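Local coordinates for autoinducer 2-binding protein LsrB (Clostridium saccharobutylicum DSM 13864, PDB 6DSP) that binds the quorum-sensing signal autoinducer-2 in the cleft between two alpha/beta domains, as a solute-binding receptor of the LsrB family, at residues Y46-W50 against I301-G305; V68-N72 against A95-A99; K151-C157 against N185-A190; I247-P253 against R267-W271. All blocks are in the same frame, centred on the assembly; numbering follows the deposited sequence.

Contact 1 of 4, residues Y46-W50 against I301-G305; sequences YSEQW and IPTVG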
loop_
_atom_site.group_PDB
_atom_site.type_symbol
_atom_site.label_atom_id
_atom_site.label_comp_id
_atom_site.label_asym_id
_atom_site.label_seq_id
_atom_site.Cartn_x
_atom_site.Cartn_y
_atom_site.Cartn_z
ATOM N N TYR A 46 -15.304 -2.075 12.637
ATOM C CA TYR A 46 -15.154 -3.420 13.174
ATOM C C TYR A 46 -14.798 -3.398 14.655
ATOM O O TYR A 46 -15.309 -4.215 15.430
ATOM C CB TYR A 46 -14.112 -4.204 12.370
ATOM C CG TYR A 46 -14.607 -4.745 11.057
ATOM C CD1 TYR A 46 -15.189 -6.005 10.990
ATOM C CD2 TYR A 46 -14.505 -4.000 9.892
ATOM C CE1 TYR A 46 -15.660 -6.515 9.776
ATOM C CE2 TYR A 46 -14.967 -4.488 8.690
ATOM C CZ TYR A 46 -15.536 -5.750 8.626
ATOM O OH TYR A 46 -15.983 -6.215 7.409
ATOM N N SER A 47 -13.925 -2.486 15.081
ATOM C CA SER A 47 -13.560 -2.483 16.495
ATOM C C SER A 47 -14.753 -2.153 17.373
ATOM O O SER A 47 -14.832 -2.637 18.501
ATOM C CB SER A 47 -12.404 -1.517 16.763
ATOM O OG SER A 47 -12.748 -0.181 16.437
ATOM N N GLU A 48 -15.699 -1.345 16.883
ATOM C CA GLU A 48 -16.909 -1.102 17.661
ATOM C C GLU A 48 -17.661 -2.401 17.913
ATOM O O GLU A 48 -18.198 -2.620 19.008
ATOM C CB GLU A 48 -17.806 -0.129 16.899
ATOM C CG GLU A 48 -17.285 1.289 16.823
ATOM C CD GLU A 48 -17.672 2.107 18.032
ATOM O OE1 GLU A 48 -17.035 3.161 18.267
ATOM O OE2 GLU A 48 -18.608 1.690 18.752
ATOM N N GLN A 49 -17.728 -3.268 16.900
ATOM C CA GLN A 49 -18.376 -4.561 17.066
ATOM C C GLN A 49 -17.563 -5.498 17.945
ATOM O O GLN A 49 -18.140 -6.288 18.696
ATOM C CB GLN A 49 -18.620 -5.202 15.702
ATOM C CG GLN A 49 -19.649 -4.461 14.881
ATOM C CD GLN A 49 -20.947 -4.243 15.649
ATOM O OE1 GLN A 49 -21.581 -5.199 16.109
ATOM N NE2 GLN A 49 -21.336 -2.980 15.810
ATOM N N TRP A 50 -16.238 -5.431 17.868
ATOM C CA TRP A 50 -15.386 -6.330 18.631
ATOM C C TRP A 50 -15.225 -5.906 20.081
ATOM O O TRP A 50 -14.810 -6.727 20.899
ATOM C CB TRP A 50 -14.011 -6.400 17.983
ATOM C CG TRP A 50 -13.990 -7.110 16.650
ATOM C CD1 TRP A 50 -14.740 -8.185 16.277
ATOM C CD2 TRP A 50 -13.136 -6.800 15.529
ATOM N NE1 TRP A 50 -14.416 -8.552 14.980
ATOM C CE2 TRP A 50 -13.426 -7.728 14.512
ATOM C CE3 TRP A 50 -12.160 -5.827 15.296
ATOM C CZ2 TRP A 50 -12.781 -7.707 13.262
ATOM C CZ3 TRP A 50 -11.495 -5.817 14.063
ATOM C CH2 TRP A 50 -11.815 -6.753 13.060
ATOM N N ILE A 301 -11.184 -14.510 13.161
ATOM C CA ILE A 301 -11.485 -13.106 13.424
ATOM C C ILE A 301 -12.992 -12.920 13.260
ATOM O O ILE A 301 -13.490 -13.013 12.127
ATOM C CB ILE A 301 -10.701 -12.188 12.481
ATOM C CG1 ILE A 301 -9.197 -12.425 12.670
ATOM C CG2 ILE A 301 -11.091 -10.737 12.709
ATOM C CD1 ILE A 301 -8.331 -11.554 11.796
ATOM N N PRO A 302 -13.739 -12.652 14.333
ATOM C CA PRO A 302 -15.206 -12.647 14.234
ATOM C C PRO A 302 -15.688 -11.711 13.136
ATOM O O PRO A 302 -15.250 -10.564 13.038
ATOM C CB PRO A 302 -15.652 -12.158 15.615
ATOM C CG PRO A 302 -14.519 -12.469 16.518
ATOM C CD PRO A 302 -13.270 -12.317 15.684
ATOM N N THR A 303 -16.606 -12.213 12.308
ATOM C CA THR A 303 -17.247 -11.519 11.183
ATOM C C THR A 303 -16.326 -11.250 9.997
ATOM O O THR A 303 -16.779 -10.658 9.004
ATOM C CB THR A 303 -18.005 -10.238 11.580
ATOM O OG1 THR A 303 -17.083 -9.154 11.760
ATOM C CG2 THR A 303 -18.785 -10.459 12.865
ATOM N N VAL A 304 -15.061 -11.653 10.057
ATOM C CA VAL A 304 -14.132 -11.524 8.947
ATOM C C VAL A 304 -13.794 -12.882 8.352
ATOM O O VAL A 304 -13.937 -13.095 7.150
ATOM C CB VAL A 304 -12.858 -10.768 9.373
ATOM C CG1 VAL A 304 -11.846 -10.796 8.235
ATOM C CG2 VAL A 304 -13.211 -9.342 9.755
ATOM N N GLY A 305 -13.367 -13.815 9.182
ATOM C CA GLY A 305 -13.062 -15.158 8.764
ATOM C C GLY A 305 -11.798 -15.627 9.440
ATOM O O GLY A 305 -11.235 -14.949 10.307
#
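The last turn of helix 34-50 lies against the tight turn 301-305, and the nearest backbones are at Trp50 and Pro302, whose CA atoms are 7.7 Å apart. The turn joins strands 298-301 and 305-311. In it Val304 and Gly305 both face Ile301, a classic beta bulge, and Ile301 O accepts from the N-H groups of both.

Trp50 carries most of the contact. With CG anti to the carbonyl carbon (chi1 -69°), the indole leaves the helix toward the turn. This lets Trp50 NE1 donate to Pro302 O at 2.9 Å, with an N-H...O angle of 161°. The acceptor lies in the indole plane, while the donor is tilted 25° from the carbonyl plane. Thr303 OG1 donates to Pro302 O as well, at 2.6 Å, from the same face of that carbonyl.

The benzo end of the indole is apolar in its contacts. Trp50 CZ2 meets Ile301 CG2 at 3.5 Å. Val304 CG2 sits at the indole edge, 3.9 Å from Trp50 CZ2, and also touches Tyr46 CE1 at 3.7 Å. One methyl thus serves both rings. Thr303 OG1 lies at the Tyr46 ring edge, near its plane, 3.6 Å from Tyr46 CE1. Helix 273-288 lines the same site: Ala278 touches Tyr46 and Trp50, and Tyr282 makes an edge-to-face pair with Trp50.

This is packing at the surface, well away from the ligand pocket. The in-plane N-H bond, together with the packing of Ile301, Val304 and Tyr282, limits rotation of the indole. One directed bond, to a carbonyl that also takes Thr303 OG1, is joined to apolar contacts that hold the benzo end against the turn.

Contact 2 of 4, residues V68-N72 against A95-A99; sequences VSVIN and ALKAA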
loop_
_atom_site.group_PDB
_atom_site.type_symbol
_atom_site.label_atom_id
_atom_site.label_comp_id
_atom_site.label_asym_id
_atom_site.label_seq_id
_atom_site.Cartn_x
_atom_site.Cartn_y
_atom_site.Cartn_z
ATOM N N VAL A 68 7.749 8.503 14.393
ATOM C CA VAL A 68 8.395 8.267 15.680
ATOM C C VAL A 68 7.690 9.073 16.764
ATOM O O VAL A 68 7.455 8.565 17.866
ATOM C CB VAL A 68 9.890 8.626 15.596
ATOM C CG1 VAL A 68 10.506 8.666 16.983
ATOM C CG2 VAL A 68 10.628 7.615 14.719
ATOM N N SER A 69 7.364 10.345 16.471
ATOM C CA SER A 69 6.707 11.167 17.486
ATOM C C SER A 69 5.346 10.588 17.833
ATOM O O SER A 69 4.955 10.575 19.011
ATOM C CB SER A 69 6.497 12.598 16.999
ATOM O OG SER A 69 5.763 13.321 18.010
ATOM N N VAL A 70 4.597 10.116 16.830
ATOM C CA VAL A 70 3.286 9.530 17.097
ATOM C C VAL A 70 3.424 8.269 17.948
ATOM O O VAL A 70 2.667 8.065 18.914
ATOM C CB VAL A 70 2.547 9.227 15.776
ATOM C CG1 VAL A 70 1.279 8.438 16.027
ATOM C CG2 VAL A 70 2.240 10.512 14.996
ATOM N N ILE A 71 4.380 7.399 17.596
ATOM C CA ILE A 71 4.629 6.183 18.380
ATOM C C ILE A 71 4.978 6.543 19.823
ATOM O O ILE A 71 4.397 5.993 20.762
ATOM C CB ILE A 71 5.773 5.370 17.738
ATOM C CG1 ILE A 71 5.320 4.817 16.374
ATOM C CG2 ILE A 71 6.237 4.250 18.682
ATOM C CD1 ILE A 71 6.502 4.445 15.488
ATOM N N ASN A 72 5.963 7.439 20.015
ATOM C CA ASN A 72 6.389 7.799 21.371
ATOM C C ASN A 72 5.235 8.346 22.188
ATOM O O ASN A 72 5.094 7.994 23.369
ATOM C CB ASN A 72 7.482 8.856 21.307
ATOM C CG ASN A 72 8.815 8.332 20.776
ATOM O OD1 ASN A 72 9.072 7.105 20.672
ATOM N ND2 ASN A 72 9.683 9.284 20.460
ATOM N N ALA A 95 12.116 3.415 17.823
ATOM C CA ALA A 95 10.900 3.756 18.546
ATOM C C ALA A 95 10.055 2.510 18.807
ATOM O O ALA A 95 9.393 2.410 19.847
ATOM C CB ALA A 95 10.103 4.771 17.736
ATOM N N LEU A 96 10.033 1.557 17.859
ATOM C CA LEU A 96 9.239 0.349 18.056
ATOM C C LEU A 96 9.889 -0.581 19.057
ATOM O O LEU A 96 9.179 -1.267 19.804
ATOM C CB LEU A 96 9.023 -0.358 16.710
ATOM C CG LEU A 96 8.089 0.425 15.747
ATOM C CD1 LEU A 96 7.984 -0.319 14.415
ATOM C CD2 LEU A 96 6.694 0.658 16.330
ATOM N N LYS A 97 11.218 -0.619 19.112
ATOM C CA LYS A 97 11.866 -1.389 20.176
ATOM C C LYS A 97 11.521 -0.800 21.534
ATOM O O LYS A 97 11.238 -1.530 22.491
ATOM C CB LYS A 97 13.378 -1.412 19.955
ATOM C CG LYS A 97 13.824 -2.260 18.767
ATOM C CD LYS A 97 15.302 -1.981 18.502
ATOM C CE LYS A 97 16.115 -3.183 18.081
ATOM N NZ LYS A 97 17.528 -2.928 18.522
ATOM N N ALA A 98 11.538 0.535 21.624
ATOM C CA ALA A 98 11.201 1.151 22.908
ATOM C C ALA A 98 9.740 0.892 23.259
ATOM O O ALA A 98 9.403 0.669 24.430
ATOM C CB ALA A 98 11.490 2.639 22.837
ATOM N N ALA A 99 8.857 0.897 22.267
ATOM C CA ALA A 99 7.452 0.605 22.538
ATOM C C ALA A 99 7.302 -0.789 23.132
ATOM O O ALA A 99 6.606 -0.981 24.143
ATOM C CB ALA A 99 6.607 0.773 21.273
HETATM O O HOH W 1 8.407 4.569 21.589
#
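Ala95 of helix 89-101 packs against Val68, Ile71 and Asn72 of helix 64-76. The two segments run almost parallel. Their axes are 9.8 Å apart at the closest point and 6° from parallel.

The apolar contacts come first. Ala95 CB points at the other helix and sits among three side chains. Ala95 CB is 4.0 Å from both Val68 CG1 and Ile71 CG2. The two branches of Ile71 divide the work. CG2, anti to the backbone N, turns to Ala95 and more loosely to Ala99 CB. The other branch has CG1 anti to the carbonyl carbon (chi1 -67°) and ends at Ile71 CD1, which meets Leu96 CD2 at 3.9 Å. The Ile71 and Leu96 side chains cross at about a right angle.

The polar part is bridged by water. Asn72 OD1 lies 3.9 Å from Ala95 CB, a van der Waals contact. One water donates to Asn72 OD1 at 2.8 Å and to Ala95 O at 2.9 Å. That carbonyl also accepts from Ala99 N within its own helix.

Beneath the pair lies the sheet. Ile71 rests on Ile27 and Ile82, Leu96 on Leu84 and Val106, and Ala99 on Val106. Two neighbouring parallel helices over one side of a parallel sheet, joined in sequence through strand 81-84, are characteristic of the Rossmann-like alpha/beta domains of periplasmic binding proteins.

Contact 3 of 4, residues K151-C157 against N185-A190; sequences KDAIKYC and NWQNVA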
loop_
_atom_site.group_PDB
_atom_site.type_symbol
_atom_site.label_atom_id
_atom_site.label_comp_id
_atom_site.label_asym_id
_atom_site.label_seq_id
_atom_site.Cartn_x
_atom_site.Cartn_y
_atom_site.Cartn_z
ATOM N N LYS A 151 4.702 -7.076 -27.965
ATOM C CA LYS A 151 5.831 -6.905 -28.875
ATOM C C LYS A 151 6.369 -5.483 -28.932
ATOM O O LYS A 151 7.558 -5.290 -29.203
ATOM C CB LYS A 151 5.426 -7.320 -30.295
ATOM C CG LYS A 151 4.946 -8.740 -30.423
ATOM C CD LYS A 151 4.494 -8.988 -31.853
ATOM C CE LYS A 151 3.926 -10.392 -32.029
ATOM N NZ LYS A 151 3.462 -10.623 -33.426
ATOM N N ASP A 152 5.526 -4.475 -28.689
ATOM C CA ASP A 152 5.980 -3.098 -28.844
ATOM C C ASP A 152 7.069 -2.756 -27.826
ATOM O O ASP A 152 7.140 -3.315 -26.711
ATOM C CB ASP A 152 4.837 -2.106 -28.611
ATOM C CG ASP A 152 3.781 -2.111 -29.708
ATOM O OD1 ASP A 152 4.043 -2.591 -30.842
ATOM O OD2 ASP A 152 2.689 -1.565 -29.403
ATOM N N ALA A 153 7.893 -1.780 -28.197
ATOM C CA ALA A 153 8.919 -1.264 -27.288
ATOM C C ALA A 153 8.281 -0.203 -26.389
ATOM O O ALA A 153 8.549 0.998 -26.481
ATOM C CB ALA A 153 10.104 -0.714 -28.073
ATOM N N ILE A 154 7.380 -0.681 -25.526
ATOM C CA ILE A 154 6.605 0.192 -24.642
ATOM C C ILE A 154 7.548 0.998 -23.756
ATOM O O ILE A 154 8.380 0.437 -23.038
ATOM C CB ILE A 154 5.655 -0.672 -23.782
ATOM C CG1 ILE A 154 4.600 -1.431 -24.625
ATOM C CG2 ILE A 154 5.021 0.140 -22.611
ATOM C CD1 ILE A 154 3.711 -0.534 -25.473
ATOM N N LYS A 155 7.383 2.319 -23.766
ATOM C CA LYS A 155 8.151 3.221 -22.924
ATOM C C LYS A 155 7.385 3.442 -21.627
ATOM O O LYS A 155 6.192 3.774 -21.647
ATOM C CB LYS A 155 8.346 4.560 -23.637
ATOM C CG LYS A 155 9.362 4.490 -24.775
ATOM C CD LYS A 155 9.627 5.869 -25.370
ATOM C CE LYS A 155 10.783 5.809 -26.344
ATOM N NZ LYS A 155 11.163 7.133 -26.885
ATOM N N TYR A 156 8.046 3.217 -20.500
ATOM C CA TYR A 156 7.322 3.298 -19.232
ATOM C C TYR A 156 8.246 3.778 -18.119
ATOM O O TYR A 156 9.470 3.837 -18.262
ATOM C CB TYR A 156 6.720 1.936 -18.849
ATOM C CG TYR A 156 7.767 0.982 -18.349
ATOM C CD1 TYR A 156 8.582 0.252 -19.237
ATOM C CD2 TYR A 156 7.970 0.809 -16.991
ATOM C CE1 TYR A 156 9.558 -0.589 -18.749
ATOM C CE2 TYR A 156 8.948 -0.036 -16.514
ATOM C CZ TYR A 156 9.739 -0.705 -17.375
ATOM O OH TYR A 156 10.700 -1.544 -16.880
ATOM N N CYS A 157 7.631 4.102 -16.985
ATOM C CA CYS A 157 8.397 4.280 -15.748
ATOM C C CYS A 157 7.458 4.095 -14.578
ATOM O O CYS A 157 6.242 3.945 -14.743
ATOM C CB CYS A 157 9.085 5.664 -15.673
ATOM S SG CYS A 157 8.010 7.079 -15.407
ATOM N N ASN A 185 11.215 -6.156 -24.548
ATOM C CA ASN A 185 11.227 -5.018 -25.455
ATOM C C ASN A 185 10.818 -3.713 -24.784
ATOM O O ASN A 185 11.082 -2.638 -25.330
ATOM C CB ASN A 185 10.311 -5.266 -26.668
ATOM C CG ASN A 185 10.794 -6.398 -27.543
ATOM O OD1 ASN A 185 11.933 -6.844 -27.433
ATOM N ND2 ASN A 185 9.931 -6.848 -28.442
ATOM N N TRP A 186 10.184 -3.767 -23.616
ATOM C CA TRP A 186 9.814 -2.522 -22.964
ATOM C C TRP A 186 11.068 -1.776 -22.530
ATOM O O TRP A 186 12.112 -2.377 -22.230
ATOM C CB TRP A 186 8.934 -2.798 -21.747
ATOM C CG TRP A 186 7.545 -3.338 -22.028
ATOM C CD1 TRP A 186 7.088 -3.939 -23.177
ATOM C CD2 TRP A 186 6.440 -3.341 -21.117
ATOM N NE1 TRP A 186 5.777 -4.299 -23.033
ATOM C CE2 TRP A 186 5.349 -3.942 -21.775
ATOM C CE3 TRP A 186 6.262 -2.879 -19.799
ATOM C CZ2 TRP A 186 4.106 -4.118 -21.153
ATOM C CZ3 TRP A 186 5.033 -3.053 -19.195
ATOM C CH2 TRP A 186 3.972 -3.654 -19.856
ATOM N N GLN A 187 10.944 -0.449 -22.442
ATOM C CA GLN A 187 12.056 0.426 -22.102
ATOM C C GLN A 187 11.648 1.276 -20.915
ATOM O O GLN A 187 10.708 2.072 -21.004
ATOM C CB GLN A 187 12.384 1.349 -23.279
ATOM C CG GLN A 187 12.819 0.581 -24.534
ATOM C CD GLN A 187 13.089 1.497 -25.711
ATOM O OE1 GLN A 187 13.107 2.720 -25.562
ATOM N NE2 GLN A 187 13.319 0.911 -26.879
ATOM N N ASN A 188 12.379 1.139 -19.820
ATOM C CA ASN A 188 12.137 1.999 -18.670
ATOM C C ASN A 188 12.852 3.316 -18.951
ATOM O O ASN A 188 14.089 3.370 -18.979
ATOM C CB ASN A 188 12.645 1.337 -17.392
ATOM C CG ASN A 188 12.302 2.145 -16.156
ATOM O OD1 ASN A 188 12.196 3.368 -16.215
ATOM N ND2 ASN A 188 12.117 1.470 -15.030
ATOM N N VAL A 189 12.078 4.376 -19.208
ATOM C CA VAL A 189 12.667 5.655 -19.599
ATOM C C VAL A 189 13.176 6.469 -18.417
ATOM O O VAL A 189 13.750 7.552 -18.623
ATOM C CB VAL A 189 11.722 6.481 -20.501
ATOM C CG1 VAL A 189 11.415 5.718 -21.758
ATOM C CG2 VAL A 189 10.403 6.833 -19.792
ATOM N N ALA A 190 12.968 6.013 -17.179
ATOM C CA ALA A 190 13.420 6.749 -15.990
ATOM C C ALA A 190 13.673 5.734 -14.884
ATOM O O ALA A 190 12.897 5.618 -13.927
ATOM C CB ALA A 190 12.383 7.797 -15.579
#
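The two strands of the beta-alpha-beta unit 155-160, 166-182, 187-195 pair here in parallel. Lys155 is bridged with Gln187, and Tyr156 with Asn188. Gln187 N donates to Ile154 O at 2.8 Å, Tyr156 N to Gln187 O at 2.9 Å, and Val189 N to Tyr156 O at 2.8 Å. Before the strands, Asn185 ND2 donates to Lys151 O at 2.9 Å and ties the two loops.

Ile154 CB stands over the five-membered ring of Trp186, 3.6 Å from its centroid. The edge of Trp186 is turned to one face of the Tyr156 ring, with the planes at 61°. Asn188 CA covers the opposite face. Tyr156 CG lies between the backbone N and the carbonyl carbon (chi1 75°), which folds the ring back over the neighbouring strand. Asn188 OD1 accepts from Ala190 N, an Asx turn. On the sheet face of Lys155 and Gln187, Lys155 CB touches Val189 CG1 at 3.8 Å.

Strand 187-195 is an edge strand of its sheet, and strand 219-222 pairs with the other side of 155-160. Helix 166-182 covers Tyr156 and Trp186 through Ile179, and its Glu176 accepts from Tyr156 OH and Asn188 ND2. Helix 127-144 adds Leu142 against Ile154 and Val135 against Trp186.

Contact 4 of 4, residues I247-P253 against R267-W271; sequences ITGFASP and RWGLW. With PAV ((2R,4S)-2-methyl-2,3,3,4-tetrahydroxytetrahydrofuran), chain C.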
loop_
_atom_site.group_PDB
_atom_site.type_symbol
_atom_site.label_atom_id
_atom_site.label_comp_id
_atom_site.label_asym_id
_atom_site.label_seq_id
_atom_site.Cartn_x
_atom_site.Cartn_y
_atom_site.Cartn_z
ATOM N N ILE A 247 -2.101 5.114 -17.760
ATOM C CA ILE A 247 -1.771 5.324 -16.358
ATOM C C ILE A 247 -2.497 4.251 -15.569
ATOM O O ILE A 247 -3.698 4.046 -15.766
ATOM C CB ILE A 247 -2.221 6.725 -15.911
ATOM C CG1 ILE A 247 -1.405 7.801 -16.637
ATOM C CG2 ILE A 247 -2.088 6.861 -14.374
ATOM C CD1 ILE A 247 -2.075 9.155 -16.676
ATOM N N THR A 248 -1.776 3.571 -14.679
ATOM C CA THR A 248 -2.435 2.638 -13.777
ATOM C C THR A 248 -1.707 2.699 -12.451
ATOM O O THR A 248 -0.729 3.438 -12.307
ATOM C CB THR A 248 -2.485 1.212 -14.352
ATOM O OG1 THR A 248 -3.420 0.434 -13.596
ATOM C CG2 THR A 248 -1.111 0.548 -14.370
ATOM N N GLY A 249 -2.189 1.945 -11.468
ATOM C CA GLY A 249 -1.600 2.029 -10.148
ATOM C C GLY A 249 -2.583 1.558 -9.106
ATOM O O GLY A 249 -3.535 0.841 -9.410
ATOM N N PHE A 250 -2.309 1.956 -7.860
ATOM C CA PHE A 250 -3.134 1.567 -6.723
ATOM C C PHE A 250 -3.747 2.798 -6.056
ATOM O O PHE A 250 -3.011 3.724 -5.663
ATOM C CB PHE A 250 -2.291 0.839 -5.672
ATOM C CG PHE A 250 -1.814 -0.546 -6.083
ATOM C CD1 PHE A 250 -2.592 -1.402 -6.907
ATOM C CD2 PHE A 250 -0.601 -1.017 -5.589
ATOM C CE1 PHE A 250 -2.134 -2.684 -7.216
ATOM C CE2 PHE A 250 -0.146 -2.303 -5.887
ATOM C CZ PHE A 250 -0.916 -3.135 -6.705
ATOM N N ALA A 251 -5.067 2.766 -5.833
ATOM C CA ALA A 251 -5.733 3.798 -5.042
ATOM C C ALA A 251 -7.130 3.308 -4.720
ATOM O O ALA A 251 -7.703 2.500 -5.455
ATOM C CB ALA A 251 -5.801 5.144 -5.782
ATOM N N SER A 252 -7.683 3.805 -3.610
ATOM C CA SER A 252 -9.056 3.466 -3.280
ATOM C C SER A 252 -9.995 4.028 -4.355
ATOM O O SER A 252 -9.746 5.091 -4.933
ATOM C CB SER A 252 -9.418 3.900 -1.853
ATOM O OG SER A 252 -9.049 5.251 -1.590
ATOM N N PRO A 253 -11.079 3.317 -4.657
ATOM C CA PRO A 253 -11.835 3.636 -5.881
ATOM C C PRO A 253 -12.549 4.974 -5.866
ATOM O O PRO A 253 -12.614 5.623 -6.920
ATOM C CB PRO A 253 -12.799 2.450 -6.012
ATOM C CG PRO A 253 -12.903 1.890 -4.592
ATOM C CD PRO A 253 -11.535 2.075 -4.004
ATOM N N ARG A 267 -8.148 1.769 -15.874
ATOM C CA ARG A 267 -8.061 0.624 -14.984
ATOM C C ARG A 267 -7.021 0.913 -13.912
ATOM O O ARG A 267 -5.950 1.441 -14.213
ATOM C CB ARG A 267 -7.641 -0.607 -15.811
ATOM C CG ARG A 267 -7.386 -1.869 -15.009
ATOM C CD ARG A 267 -7.007 -3.017 -15.963
ATOM N NE ARG A 267 -8.135 -3.542 -16.724
ATOM C CZ ARG A 267 -8.420 -3.224 -17.993
ATOM N NH1 ARG A 267 -7.667 -2.339 -18.654
ATOM N NH2 ARG A 267 -9.464 -3.793 -18.593
ATOM N N TRP A 268 -7.333 0.531 -12.675
ATOM C CA TRP A 268 -6.382 0.609 -11.563
ATOM C C TRP A 268 -6.830 -0.439 -10.562
ATOM O O TRP A 268 -7.842 -1.103 -10.772
ATOM C CB TRP A 268 -6.350 2.034 -10.960
ATOM C CG TRP A 268 -7.559 2.374 -10.134
ATOM C CD1 TRP A 268 -7.614 2.417 -8.777
ATOM C CD2 TRP A 268 -8.858 2.750 -10.611
ATOM N NE1 TRP A 268 -8.869 2.761 -8.372
ATOM C CE2 TRP A 268 -9.668 2.952 -9.473
ATOM C CE3 TRP A 268 -9.429 2.889 -11.894
ATOM C CZ2 TRP A 268 -11.018 3.298 -9.567
ATOM C CZ3 TRP A 268 -10.781 3.244 -11.983
ATOM C CH2 TRP A 268 -11.553 3.442 -10.826
ATOM N N GLY A 269 -6.078 -0.598 -9.470
ATOM C CA GLY A 269 -6.408 -1.632 -8.511
ATOM C C GLY A 269 -6.290 -1.207 -7.062
ATOM O O GLY A 269 -5.748 -0.143 -6.729
ATOM N N LEU A 270 -6.776 -2.092 -6.202
ATOM C CA LEU A 270 -6.534 -2.000 -4.762
ATOM C C LEU A 270 -6.972 -3.327 -4.160
ATOM O O LEU A 270 -6.673 -4.391 -4.723
ATOM C CB LEU A 270 -7.221 -0.787 -4.107
ATOM C CG LEU A 270 -6.513 -0.370 -2.795
ATOM C CD1 LEU A 270 -5.217 0.408 -3.025
ATOM C CD2 LEU A 270 -7.483 0.416 -1.906
ATOM N N TRP A 271 -7.628 -3.271 -3.008
ATOM C CA TRP A 271 -7.984 -4.403 -2.159
ATOM C C TRP A 271 -8.829 -3.767 -1.057
ATOM O O TRP A 271 -8.982 -2.539 -1.014
ATOM C CB TRP A 271 -6.715 -5.094 -1.588
ATOM C CG TRP A 271 -5.757 -4.119 -0.949
ATOM C CD1 TRP A 271 -5.832 -3.624 0.329
ATOM C CD2 TRP A 271 -4.641 -3.460 -1.567
ATOM N NE1 TRP A 271 -4.838 -2.699 0.547
ATOM C CE2 TRP A 271 -4.085 -2.575 -0.599
ATOM C CE3 TRP A 271 -4.030 -3.554 -2.822
ATOM C CZ2 TRP A 271 -2.958 -1.791 -0.870
ATOM C CZ3 TRP A 271 -2.914 -2.765 -3.085
ATOM C CH2 TRP A 271 -2.395 -1.888 -2.109
HETATM O O2 PAV C . -0.145 1.848 -2.845
HETATM C C2 PAV C . -0.638 2.233 -1.545
HETATM C C1 PAV C . -2.179 2.194 -1.457
HETATM O O5 PAV C . -0.334 3.735 -1.475
HETATM C C5 PAV C . -0.245 4.060 -0.156
HETATM C C4 PAV C . -0.252 2.750 0.652
HETATM O O4 PAV C . 0.751 2.781 1.663
HETATM C C3 PAV C . -0.018 1.708 -0.447
HETATM O O3 PAV C . -0.602 0.484 -0.095
HETATM O O13 PAV C . 1.363 1.567 -0.696
HETATM O O HOH W 2 -5.456 2.190 -17.077
#
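Phe250 meets Gly269, Leu270 and Trp271 just after strand 247-249, which runs nearly parallel to strand 268-270. Its side chain starts at the ligand. Phe250 CB is 3.7 Å from O2 of the bound autoinducer-2 and 4.0 Å from Leu270 CD1. With CG anti to the carbonyl carbon (chi1 -70°), the ring lies between Gly269 O and the Trp271 indole. Phe250 CD1 passes Gly269 O at 3.4 Å. Phe250 CD2 lies 3.8 Å from Trp271 CZ3 and has the ligand O2 nearby at the ring edge. Phe250 CE2 is 4.0 Å from Trp271 CZ3, and CZ is only slightly farther from it. Trp271 CZ3 thus stands over the centre of the Phe250 face, in an edge-to-face pair with planes at 75°.

The indole edge of Trp271 goes on to the ligand, with Trp271 CZ2 3.4 Å from O3 of the ligand. Leu270 CG covers a face of that indole, and Leu270 CD1 reaches the ligand methyl C1.

Backbone bonds join the two segments beside the rings. Gly269 N donates to Gly249 O at 2.9 Å, and Ala251 N donates to Gly269 O. Thr248 OG1 donates to Arg267 O at 2.8 Å from above the carbonyl plane, and a water links that oxygen to Ile247 O. Trp268 NE1 makes a weak bond to Ala251 O. Gly249 N is buried without a partner.

Phe250, Leu270 and Trp271 form an apolar wall of the pocket. They meet the ligand by van der Waals contact, whereas Lys29, Asp110, Asp167, Gln168 and Ser225 hydrogen-bond to it.

Contact 4 is the most buried and the only one of the four that touches the ligand. Contact 2 is also buried, between helices on the other domain's sheet. Contact 3 is partly buried, and contact 1 is a surface contact. Contacts 3 and 4 reach the same four-stranded parallel sheet, at its two outer strands, with centres 21 Å apart. Contacts 1 and 2 border the eight-stranded sheet, with centres 27 Å apart. Contact 3 combines parallel-strand backbone bonds with ring packing; in contact 4 such bonds lie beside the aromatic wall. Contact 2 relies on methyls and one water, while contact 1 combines an indole N-H bond with methyl-to-ring packing. Contact 1 encloses the other three along the chain.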